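Local atomic coordinates of vacuolar-sorting protein BRO1 (Saccharomyces cerevisiae, PDB entry 1ZB1), a protein that sorts cargo proteins into the intralumenal vesicles of multivesicular bodies and recruits the deubiquitinase Doa4 to endosomes. Residues A[172-182]-A[228-239]. Numbering follows the deposited sequence.
Sequences VDLQSENTRFL and FMKEIDDDVAIY
Tyr239 lies flat against the side-chain amide of Asn178 where, in the largely helical Bro1 domain, the first turns of helix 176-198 meet the end of helix 208-230 and the loop after it. The stack rests on two measurements: amide and ring planes differ by 13°, and Asn178 CB stands 4.1 Å from the ring centroid, close to the normal, as a CH-pi contact. A hydrogen bond from Asn178 ND2 to Val172 O, 2.9 Å and near the amide plane, helps hold the amide in this orientation. Leu182 CD2 lies 3.8 Å from Tyr239 CE2, at the ring edge. Beside it, the buried Phe181 and Phe228 are nearly parallel rings displaced so far that they scarcely overlap, planes 28° apart, with Phe181 CD1 3.4 Å from Phe228 CD2. Met229 SD lies 3.8 Å from both CE1 and CZ of Phe181, an oblique Met-aromatic contact; Trp244 of helix 242-269 also touches Phe181. The solvent side is looser: Glu177 meets the Phe228 ring through its backbone O, 3.7 Å from Phe228 CZ, and through CB, while its carboxylate turns away, and the exposed, poorly ordered residues 233-235 make no contact with 172-182. Asp173, whose OD1 pairs with Lys16 NZ, accepts a hydrogen bond from Tyr239 OH, which reaches the anti side of Asp173 OD2 at 2.6 Å, 26° out of the carboxylate plane.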
loop_
_atom_site.group_PDB
_atom_site.type_symbol
_atom_site.label_atom_id
_atom_site.label_comp_id
_atom_site.label_asym_id
_atom_site.label_seq_id
_atom_site.Cartn_x
_atom_site.Cartn_y
_atom_site.Cartn_z
ATOM N N VAL A 172 16.305 7.035 1.565
ATOM C CA VAL A 172 15.320 7.612 0.658
ATOM C C VAL A 172 13.963 6.921 0.794
ATOM O O VAL A 172 12.915 7.541 0.591
ATOM C CB VAL A 172 15.802 7.521 -0.819
ATOM C CG1 VAL A 172 16.077 6.075 -1.205
ATOM C CG2 VAL A 172 14.756 8.123 -1.748
ATOM N N ASP A 173 13.987 5.636 1.143
ATOM C CA ASP A 173 12.760 4.857 1.309
ATOM C C ASP A 173 11.872 5.407 2.414
ATOM O O ASP A 173 10.649 5.278 2.356
ATOM C CB ASP A 173 13.087 3.403 1.676
ATOM C CG ASP A 173 13.817 2.669 0.581
ATOM O OD1 ASP A 173 14.791 1.944 0.898
ATOM O OD2 ASP A 173 13.413 2.808 -0.592
ATOM N N LEU A 174 12.486 5.998 3.435
ATOM C CA LEU A 174 11.718 6.503 4.562
ATOM C C LEU A 174 11.446 7.997 4.548
ATOM O O LEU A 174 11.037 8.570 5.561
ATOM C CB LEU A 174 12.388 6.093 5.882
ATOM C CG LEU A 174 12.210 4.618 6.290
ATOM C CD1 LEU A 174 10.723 4.309 6.534
ATOM C CD2 LEU A 174 12.756 3.722 5.197
ATOM N N GLN A 175 11.680 8.637 3.409
ATOM C CA GLN A 175 11.389 10.059 3.306
ATOM C C GLN A 175 9.866 10.158 3.376
ATOM O O GLN A 175 9.160 9.399 2.709
ATOM C CB GLN A 175 11.908 10.621 1.981
ATOM C CG GLN A 175 13.422 10.636 1.906
ATOM C CD GLN A 175 14.041 11.171 3.189
ATOM O OE1 GLN A 175 14.779 10.465 3.879
ATOM N NE2 GLN A 175 13.728 12.419 3.523
ATOM N N SER A 176 9.366 11.087 4.183
ATOM C CA SER A 176 7.925 11.256 4.373
ATOM C C SER A 176 7.076 11.284 3.099
ATOM O O SER A 176 5.990 10.705 3.060
ATOM C CB SER A 176 7.653 12.524 5.197
ATOM O OG SER A 176 6.266 12.664 5.457
ATOM N N GLU A 177 7.555 11.948 2.054
ATOM C CA GLU A 177 6.777 12.016 0.819
ATOM C C GLU A 177 6.739 10.685 0.064
ATOM O O GLU A 177 5.778 10.398 -0.659
ATOM C CB GLU A 177 7.298 13.137 -0.097
ATOM C CG GLU A 177 8.747 13.006 -0.557
ATOM C CD GLU A 177 9.770 13.411 0.504
ATOM O OE1 GLU A 177 10.980 13.397 0.180
ATOM O OE2 GLU A 177 9.378 13.739 1.647
ATOM N N ASN A 178 7.766 9.859 0.240
ATOM C CA ASN A 178 7.792 8.577 -0.450
ATOM C C ASN A 178 6.933 7.525 0.250
ATOM O O ASN A 178 6.316 6.692 -0.408
ATOM C CB ASN A 178 9.231 8.090 -0.626
ATOM C CG ASN A 178 10.024 8.976 -1.577
ATOM O OD1 ASN A 178 9.473 9.510 -2.541
ATOM N ND2 ASN A 178 11.322 9.121 -1.321
ATOM N N THR A 179 6.876 7.561 1.577
ATOM C CA THR A 179 6.034 6.606 2.287
ATOM C C THR A 179 4.570 7.019 2.120
ATOM O O THR A 179 3.667 6.181 2.148
ATOM C CB THR A 179 6.405 6.511 3.786
ATOM O OG1 THR A 179 6.648 7.819 4.317
ATOM C CG2 THR A 179 7.649 5.628 3.959
ATOM N N ARG A 180 4.331 8.315 1.929
ATOM C CA ARG A 180 2.967 8.799 1.715
ATOM C C ARG A 180 2.497 8.266 0.348
ATOM O O ARG A 180 1.350 7.823 0.186
ATOM C CB ARG A 180 2.945 10.332 1.712
ATOM C CG ARG A 180 1.578 10.951 1.458
ATOM C CD ARG A 180 0.944 11.423 2.756
ATOM N NE ARG A 180 0.101 10.404 3.369
ATOM C CZ ARG A 180 -0.268 10.405 4.646
ATOM N NH1 ARG A 180 0.138 11.370 5.461
ATOM N NH2 ARG A 180 -1.056 9.444 5.104
ATOM N N PHE A 181 3.399 8.312 -0.628
ATOM C CA PHE A 181 3.112 7.825 -1.977
ATOM C C PHE A 181 2.762 6.340 -1.890
ATOM O O PHE A 181 1.762 5.891 -2.448
ATOM C CB PHE A 181 4.341 8.046 -2.880
ATOM C CG PHE A 181 4.261 7.366 -4.223
ATOM C CD1 PHE A 181 3.260 7.695 -5.137
ATOM C CD2 PHE A 181 5.199 6.397 -4.580
ATOM C CE1 PHE A 181 3.193 7.069 -6.383
ATOM C CE2 PHE A 181 5.142 5.763 -5.824
ATOM C CZ PHE A 181 4.134 6.101 -6.728
ATOM N N LEU A 182 3.590 5.578 -1.183
ATOM C CA LEU A 182 3.340 4.149 -1.029
ATOM C C LEU A 182 1.986 3.894 -0.348
ATOM O O LEU A 182 1.257 2.963 -0.717
ATOM C CB LEU A 182 4.484 3.508 -0.234
ATOM C CG LEU A 182 5.559 2.721 -1.002
ATOM C CD1 LEU A 182 5.590 3.112 -2.463
ATOM C CD2 LEU A 182 6.914 2.925 -0.338
ATOM N N PHE A 228 1.438 13.111 -7.526
ATOM C CA PHE A 228 2.751 13.053 -6.899
ATOM C C PHE A 228 3.853 12.806 -7.922
ATOM O O PHE A 228 4.923 13.407 -7.844
ATOM C CB PHE A 228 2.801 11.947 -5.849
ATOM C CG PHE A 228 4.152 11.790 -5.207
ATOM C CD1 PHE A 228 4.648 12.769 -4.355
ATOM C CD2 PHE A 228 4.932 10.669 -5.465
ATOM C CE1 PHE A 228 5.903 12.631 -3.765
ATOM C CE2 PHE A 228 6.189 10.523 -4.881
ATOM C CZ PHE A 228 6.674 11.506 -4.028
ATOM N N MET A 229 3.583 11.925 -8.879
ATOM C CA MET A 229 4.557 11.576 -9.909
ATOM C C MET A 229 4.636 12.618 -11.025
ATOM O O MET A 229 5.526 12.561 -11.872
ATOM C CB MET A 229 4.205 10.210 -10.506
ATOM C CG MET A 229 3.992 9.118 -9.467
ATOM S SD MET A 229 3.328 7.595 -10.174
ATOM C CE MET A 229 4.845 6.746 -10.525
ATOM N N LYS A 230 3.699 13.562 -11.025
ATOM C CA LYS A 230 3.664 14.615 -12.037
ATOM C C LYS A 230 4.685 15.712 -11.736
ATOM O O LYS A 230 5.295 16.273 -12.648
ATOM C CB LYS A 230 2.266 15.230 -12.117
ATOM C CG LYS A 230 2.164 16.401 -13.084
ATOM C CD LYS A 230 0.775 17.023 -13.073
ATOM C CE LYS A 230 -0.280 16.040 -13.562
ATOM N NZ LYS A 230 -1.644 16.643 -13.571
ATOM N N GLU A 231 4.863 16.012 -10.453
ATOM C CA GLU A 231 5.811 17.038 -10.029
ATOM C C GLU A 231 7.216 16.669 -10.502
ATOM O O GLU A 231 8.128 17.496 -10.491
ATOM C CB GLU A 231 5.792 17.178 -8.505
ATOM C CG GLU A 231 6.331 15.965 -7.765
ATOM C CD GLU A 231 6.143 16.057 -6.260
ATOM O OE1 GLU A 231 6.647 15.162 -5.545
ATOM O OE2 GLU A 231 5.488 17.016 -5.796
ATOM N N ILE A 232 7.378 15.417 -10.915
ATOM C CA ILE A 232 8.659 14.930 -11.404
ATOM C C ILE A 232 8.489 14.347 -12.809
ATOM O O ILE A 232 7.832 13.322 -13.002
ATOM C CB ILE A 232 9.242 13.864 -10.447
ATOM C CG1 ILE A 232 10.598 13.387 -10.961
ATOM C CG2 ILE A 232 8.273 12.698 -10.297
ATOM C CD1 ILE A 232 11.307 12.478 -9.994
ATOM N N ASP A 233 9.082 15.019 -13.788
ATOM C CA ASP A 233 8.993 14.602 -15.184
ATOM C C ASP A 233 10.057 13.591 -15.611
ATOM O O ASP A 233 9.987 13.039 -16.713
ATOM C CB ASP A 233 9.060 15.834 -16.092
ATOM C CG ASP A 233 10.141 16.813 -15.669
ATOM O OD1 ASP A 233 10.015 17.404 -14.576
ATOM O OD2 ASP A 233 11.118 16.989 -16.429
ATOM N N ASP A 234 11.034 13.347 -14.744
ATOM C CA ASP A 234 12.105 12.402 -15.047
ATOM C C ASP A 234 11.706 10.979 -14.672
ATOM O O ASP A 234 11.686 10.620 -13.495
ATOM C CB ASP A 234 13.378 12.797 -14.297
ATOM C CG ASP A 234 13.845 14.196 -14.641
ATOM O OD1 ASP A 234 14.240 14.421 -15.806
ATOM O OD2 ASP A 234 13.812 15.069 -13.749
ATOM N N ASP A 235 11.393 10.173 -15.680
ATOM C CA ASP A 235 10.988 8.789 -15.458
ATOM C C ASP A 235 12.008 8.020 -14.627
ATOM O O ASP A 235 11.647 7.148 -13.837
ATOM C CB ASP A 235 10.779 8.085 -16.801
ATOM C CG ASP A 235 9.625 8.672 -17.591
ATOM O OD1 ASP A 235 8.467 8.523 -17.148
ATOM O OD2 ASP A 235 9.876 9.288 -18.649
ATOM N N VAL A 236 13.282 8.355 -14.801
ATOM C CA VAL A 236 14.349 7.688 -14.069
ATOM C C VAL A 236 14.606 8.353 -12.715
ATOM O O VAL A 236 15.484 7.929 -11.964
ATOM C CB VAL A 236 15.660 7.683 -14.894
ATOM C CG1 VAL A 236 16.699 6.786 -14.229
ATOM C CG2 VAL A 236 15.377 7.207 -16.311
ATOM N N ALA A 237 13.832 9.388 -12.400
ATOM C CA ALA A 237 13.995 10.096 -11.132
ATOM C C ALA A 237 12.876 9.793 -10.135
ATOM O O ALA A 237 13.022 10.045 -8.936
ATOM C CB ALA A 237 14.085 11.599 -11.379
ATOM N N ILE A 238 11.758 9.265 -10.626
ATOM C CA ILE A 238 10.640 8.930 -9.753
ATOM C C ILE A 238 11.116 7.864 -8.767
ATOM O O ILE A 238 11.947 7.023 -9.107
ATOM C CB ILE A 238 9.430 8.408 -10.566
ATOM C CG1 ILE A 238 8.924 9.517 -11.495
ATOM C CG2 ILE A 238 8.316 7.950 -9.624
ATOM C CD1 ILE A 238 7.676 9.164 -12.272
ATOM N N TYR A 239 10.581 7.902 -7.552
ATOM C CA TYR A 239 10.977 6.971 -6.498
ATOM C C TYR A 239 10.950 5.454 -6.754
ATOM O O TYR A 239 11.989 4.793 -6.668
ATOM C CB TYR A 239 10.180 7.273 -5.222
ATOM C CG TYR A 239 10.372 6.230 -4.146
ATOM C CD1 TYR A 239 11.640 5.955 -3.632
ATOM C CD2 TYR A 239 9.297 5.472 -3.692
ATOM C CE1 TYR A 239 11.831 4.937 -2.696
ATOM C CE2 TYR A 239 9.477 4.456 -2.761
ATOM C CZ TYR A 239 10.745 4.193 -2.271
ATOM O OH TYR A 239 10.920 3.167 -1.384
#